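Local structure of phist (Plasmodium falciparum, 4JLE) at residues Y19-I28 and D39-V47. The protein binds the virulence factor PfEMP1, probably its intracellular ATS segment through this PHIST domain, and comigrates with it to knobs on the infected erythrocyte surface. Residues are numbered along the deposited sequence; the frame is centred on the assembly and turned at random.
Sequences YTAEEINEMI and DMNIIFSYV. With ACT (acetate ion), chain H.
I24 and Y46 make a CH-pi contact: I24 CG1 lies over the ring face, 3.7 Å from the centroid of the Y46 ring and 20° off its normal. The Y46 ring gets there because its CG is anti to the backbone N (chi1 173°), and its phenol end reaches A21, with OH 3.3 Å from A21 CB. Further apolar packing converges on I42 CG2, which meets Y19 CD1 at 3.5 Å and I24 CD1 at 3.7 Å, while M27 lays its CB against I43 CD1. The extended chain of M27 carries CE to the D39 carboxylate, 3.4 Å from OD1. These contacts pack helix 21-28 on the first turns of helix 37-72, a long helix of the PHIST three-helix bundle; the N-to-C directions of the two segments differ by 132°, nearer antiparallel than parallel, and their axes approach to 10.3 Å. Y19 lies against helix 37-72, one ring face over the I42 carbonyl oxygen and OH beside S45 CB. T20 and E23 form a capping box: E23 N donates to T20 OG1 (3.0 Å), and T20 N to E23 OE1. S45 OG donates to N41 O from above the carbonyl plane. Y19 N binds an acetate, probably from the crystallisation liquor, that K18 N also holds.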
loop_
_atom_site.group_PDB
_atom_site.type_symbol
_atom_site.label_atom_id
_atom_site.label_comp_id
_atom_site.label_asym_id
_atom_site.label_seq_id
_atom_site.Cartn_x
_atom_site.Cartn_y
_atom_site.Cartn_z
ATOM N N TYR B 19 18.070 9.906 -12.595
ATOM C CA TYR B 19 19.214 9.481 -11.776
ATOM C C TYR B 19 19.877 8.264 -12.341
ATOM O O TYR B 19 19.208 7.425 -12.930
ATOM C CB TYR B 19 18.801 9.142 -10.318
ATOM C CG TYR B 19 17.517 9.776 -9.841
ATOM C CD1 TYR B 19 17.499 11.081 -9.368
ATOM C CD2 TYR B 19 16.319 9.064 -9.848
ATOM C CE1 TYR B 19 16.314 11.680 -8.942
ATOM C CE2 TYR B 19 15.126 9.650 -9.420
ATOM C CZ TYR B 19 15.128 10.967 -8.981
ATOM O OH TYR B 19 13.969 11.591 -8.584
ATOM N N THR B 20 21.180 8.126 -12.099
ATOM C CA THR B 20 21.962 6.941 -12.457
ATOM C C THR B 20 22.426 6.291 -11.136
ATOM O O THR B 20 22.323 6.933 -10.087
ATOM C CB THR B 20 23.117 7.309 -13.395
ATOM O OG1 THR B 20 24.180 7.892 -12.643
ATOM C CG2 THR B 20 22.690 8.246 -14.512
ATOM N N ALA B 21 22.936 5.043 -11.172
ATOM C CA ALA B 21 23.447 4.394 -9.958
ATOM C C ALA B 21 24.787 5.021 -9.544
ATOM O O ALA B 21 25.040 5.214 -8.345
ATOM C CB ALA B 21 23.613 2.903 -10.186
ATOM N N GLU B 22 25.606 5.387 -10.564
ATOM C CA GLU B 22 26.924 5.999 -10.448
ATOM C C GLU B 22 26.818 7.354 -9.757
ATOM O O GLU B 22 27.591 7.607 -8.840
ATOM C CB GLU B 22 27.576 6.141 -11.835
ATOM C CG GLU B 22 29.093 6.037 -11.837
ATOM C CD GLU B 22 29.659 5.639 -13.186
ATOM O OE1 GLU B 22 30.007 6.550 -13.973
ATOM O OE2 GLU B 22 29.712 4.419 -13.473
ATOM N N GLU B 23 25.840 8.200 -10.167
ATOM C CA GLU B 23 25.520 9.507 -9.578
ATOM C C GLU B 23 25.210 9.373 -8.080
ATOM O O GLU B 23 25.731 10.135 -7.267
ATOM C CB GLU B 23 24.288 10.102 -10.303
ATOM C CG GLU B 23 23.708 11.373 -9.683
ATOM C CD GLU B 23 22.338 11.807 -10.167
ATOM O OE1 GLU B 23 21.633 11.004 -10.818
ATOM O OE2 GLU B 23 21.934 12.933 -9.807
ATOM N N ILE B 24 24.345 8.391 -7.737
ATOM C CA ILE B 24 23.887 8.099 -6.370
ATOM C C ILE B 24 25.058 7.604 -5.523
ATOM O O ILE B 24 25.224 8.096 -4.404
ATOM C CB ILE B 24 22.652 7.114 -6.336
ATOM C CG1 ILE B 24 21.464 7.626 -7.183
ATOM C CG2 ILE B 24 22.199 6.782 -4.912
ATOM C CD1 ILE B 24 20.898 8.988 -6.884
ATOM N N ASN B 25 25.878 6.673 -6.046
ATOM C CA ASN B 25 27.040 6.181 -5.289
ATOM C C ASN B 25 28.057 7.327 -5.057
ATOM O O ASN B 25 28.547 7.494 -3.948
ATOM C CB ASN B 25 27.693 4.978 -5.984
ATOM C CG ASN B 25 26.840 3.717 -5.896
ATOM O OD1 ASN B 25 26.043 3.532 -4.963
ATOM N ND2 ASN B 25 26.982 2.821 -6.874
ATOM N N GLU B 26 28.274 8.155 -6.074
ATOM C CA GLU B 26 29.135 9.335 -6.038
ATOM C C GLU B 26 28.695 10.273 -4.913
ATOM O O GLU B 26 29.525 10.695 -4.107
ATOM C CB GLU B 26 29.041 10.037 -7.383
ATOM C CG GLU B 26 30.321 10.663 -7.868
ATOM C CD GLU B 26 30.096 11.511 -9.102
ATOM O OE1 GLU B 26 30.399 12.726 -9.041
ATOM O OE2 GLU B 26 29.587 10.972 -10.114
ATOM N N MET B 27 27.377 10.554 -4.837
ATOM C CA MET B 27 26.776 11.414 -3.831
ATOM C C MET B 27 26.953 10.832 -2.440
ATOM O O MET B 27 27.364 11.563 -1.538
ATOM C CB MET B 27 25.288 11.618 -4.130
ATOM C CG MET B 27 25.020 12.711 -5.118
ATOM S SD MET B 27 23.243 12.833 -5.370
ATOM C CE MET B 27 23.120 14.469 -5.747
ATOM N N ILE B 28 26.666 9.519 -2.274
ATOM C CA ILE B 28 26.805 8.814 -0.995
ATOM C C ILE B 28 28.259 8.895 -0.500
ATOM O O ILE B 28 28.497 9.279 0.651
ATOM C CB ILE B 28 26.321 7.334 -1.097
ATOM C CG1 ILE B 28 24.813 7.239 -1.365
ATOM C CG2 ILE B 28 26.691 6.513 0.163
ATOM C CD1 ILE B 28 24.377 5.850 -1.995
ATOM N N ASP B 39 20.020 16.831 -2.595
ATOM C CA ASP B 39 20.785 15.609 -2.736
ATOM C C ASP B 39 20.175 14.445 -1.916
ATOM O O ASP B 39 20.116 13.314 -2.413
ATOM C CB ASP B 39 22.237 15.908 -2.352
ATOM C CG ASP B 39 22.937 16.891 -3.297
ATOM O OD1 ASP B 39 22.261 17.410 -4.240
ATOM O OD2 ASP B 39 24.189 17.069 -3.162
ATOM N N MET B 40 19.649 14.727 -0.708
ATOM C CA MET B 40 19.011 13.706 0.139
ATOM C C MET B 40 17.729 13.211 -0.499
ATOM O O MET B 40 17.462 12.010 -0.486
ATOM C CB MET B 40 18.719 14.257 1.548
ATOM C CG MET B 40 20.010 14.554 2.374
ATOM S SD MET B 40 19.576 14.903 4.108
ATOM C CE MET B 40 19.553 16.752 4.137
ATOM N N ASN B 41 16.964 14.136 -1.116
ATOM C CA ASN B 41 15.708 13.822 -1.778
ATOM C C ASN B 41 15.962 13.005 -3.040
ATOM O O ASN B 41 15.304 11.990 -3.238
ATOM C CB ASN B 41 14.914 15.106 -2.070
ATOM C CG ASN B 41 14.314 15.785 -0.844
ATOM O OD1 ASN B 41 14.349 15.268 0.280
ATOM N ND2 ASN B 41 13.742 16.962 -1.040
ATOM N N ILE B 42 16.968 13.396 -3.844
ATOM C CA ILE B 42 17.362 12.656 -5.051
ATOM C C ILE B 42 17.675 11.220 -4.647
ATOM O O ILE B 42 17.160 10.299 -5.279
ATOM C CB ILE B 42 18.584 13.354 -5.775
ATOM C CG1 ILE B 42 18.122 14.589 -6.563
ATOM C CG2 ILE B 42 19.401 12.353 -6.673
ATOM C CD1 ILE B 42 19.193 15.611 -6.849
ATOM N N ILE B 43 18.504 11.029 -3.592
ATOM C CA ILE B 43 18.933 9.695 -3.165
ATOM C C ILE B 43 17.725 8.878 -2.663
ATOM O O ILE B 43 17.614 7.704 -3.009
ATOM C CB ILE B 43 20.094 9.758 -2.100
ATOM C CG1 ILE B 43 21.406 10.291 -2.724
ATOM C CG2 ILE B 43 20.370 8.374 -1.474
ATOM C CD1 ILE B 43 22.451 10.783 -1.694
ATOM N N PHE B 44 16.821 9.495 -1.884
ATOM C CA PHE B 44 15.683 8.760 -1.363
ATOM C C PHE B 44 14.713 8.391 -2.481
ATOM O O PHE B 44 14.145 7.306 -2.419
ATOM C CB PHE B 44 14.981 9.508 -0.213
ATOM C CG PHE B 44 15.675 9.357 1.132
ATOM C CD1 PHE B 44 16.003 8.095 1.633
ATOM C CD2 PHE B 44 15.954 10.473 1.924
ATOM C CE1 PHE B 44 16.638 7.958 2.880
ATOM C CE2 PHE B 44 16.559 10.331 3.177
ATOM C CZ PHE B 44 16.911 9.076 3.639
ATOM N N SER B 45 14.565 9.260 -3.528
ATOM C CA SER B 45 13.710 8.975 -4.694
ATOM C C SER B 45 14.249 7.767 -5.450
ATOM O O SER B 45 13.492 6.868 -5.778
ATOM C CB SER B 45 13.632 10.179 -5.622
ATOM O OG SER B 45 12.862 11.212 -5.034
ATOM N N TYR B 46 15.567 7.733 -5.691
ATOM C CA TYR B 46 16.224 6.612 -6.362
ATOM C C TYR B 46 16.067 5.315 -5.567
ATOM O O TYR B 46 15.889 4.264 -6.160
ATOM C CB TYR B 46 17.716 6.912 -6.566
ATOM C CG TYR B 46 18.505 5.739 -7.106
ATOM C CD1 TYR B 46 18.639 5.536 -8.477
ATOM C CD2 TYR B 46 19.150 4.848 -6.246
ATOM C CE1 TYR B 46 19.350 4.450 -8.982
ATOM C CE2 TYR B 46 19.867 3.754 -6.741
ATOM C CZ TYR B 46 19.981 3.572 -8.113
ATOM O OH TYR B 46 20.724 2.531 -8.622
ATOM N N VAL B 47 16.215 5.390 -4.244
ATOM C CA VAL B 47 16.151 4.240 -3.333
ATOM C C VAL B 47 14.700 3.738 -3.248
ATOM O O VAL B 47 14.500 2.536 -3.362
ATOM C CB VAL B 47 16.770 4.571 -1.937
ATOM C CG1 VAL B 47 16.354 3.565 -0.860
ATOM C CG2 VAL B 47 18.288 4.648 -2.042
HETATM C C ACT H . 14.287 7.924 -13.229
HETATM O O ACT H . 13.890 7.143 -14.122
HETATM O OXT ACT H . 15.500 8.106 -12.954
HETATM C CH3 ACT H . 13.208 8.708 -12.429
#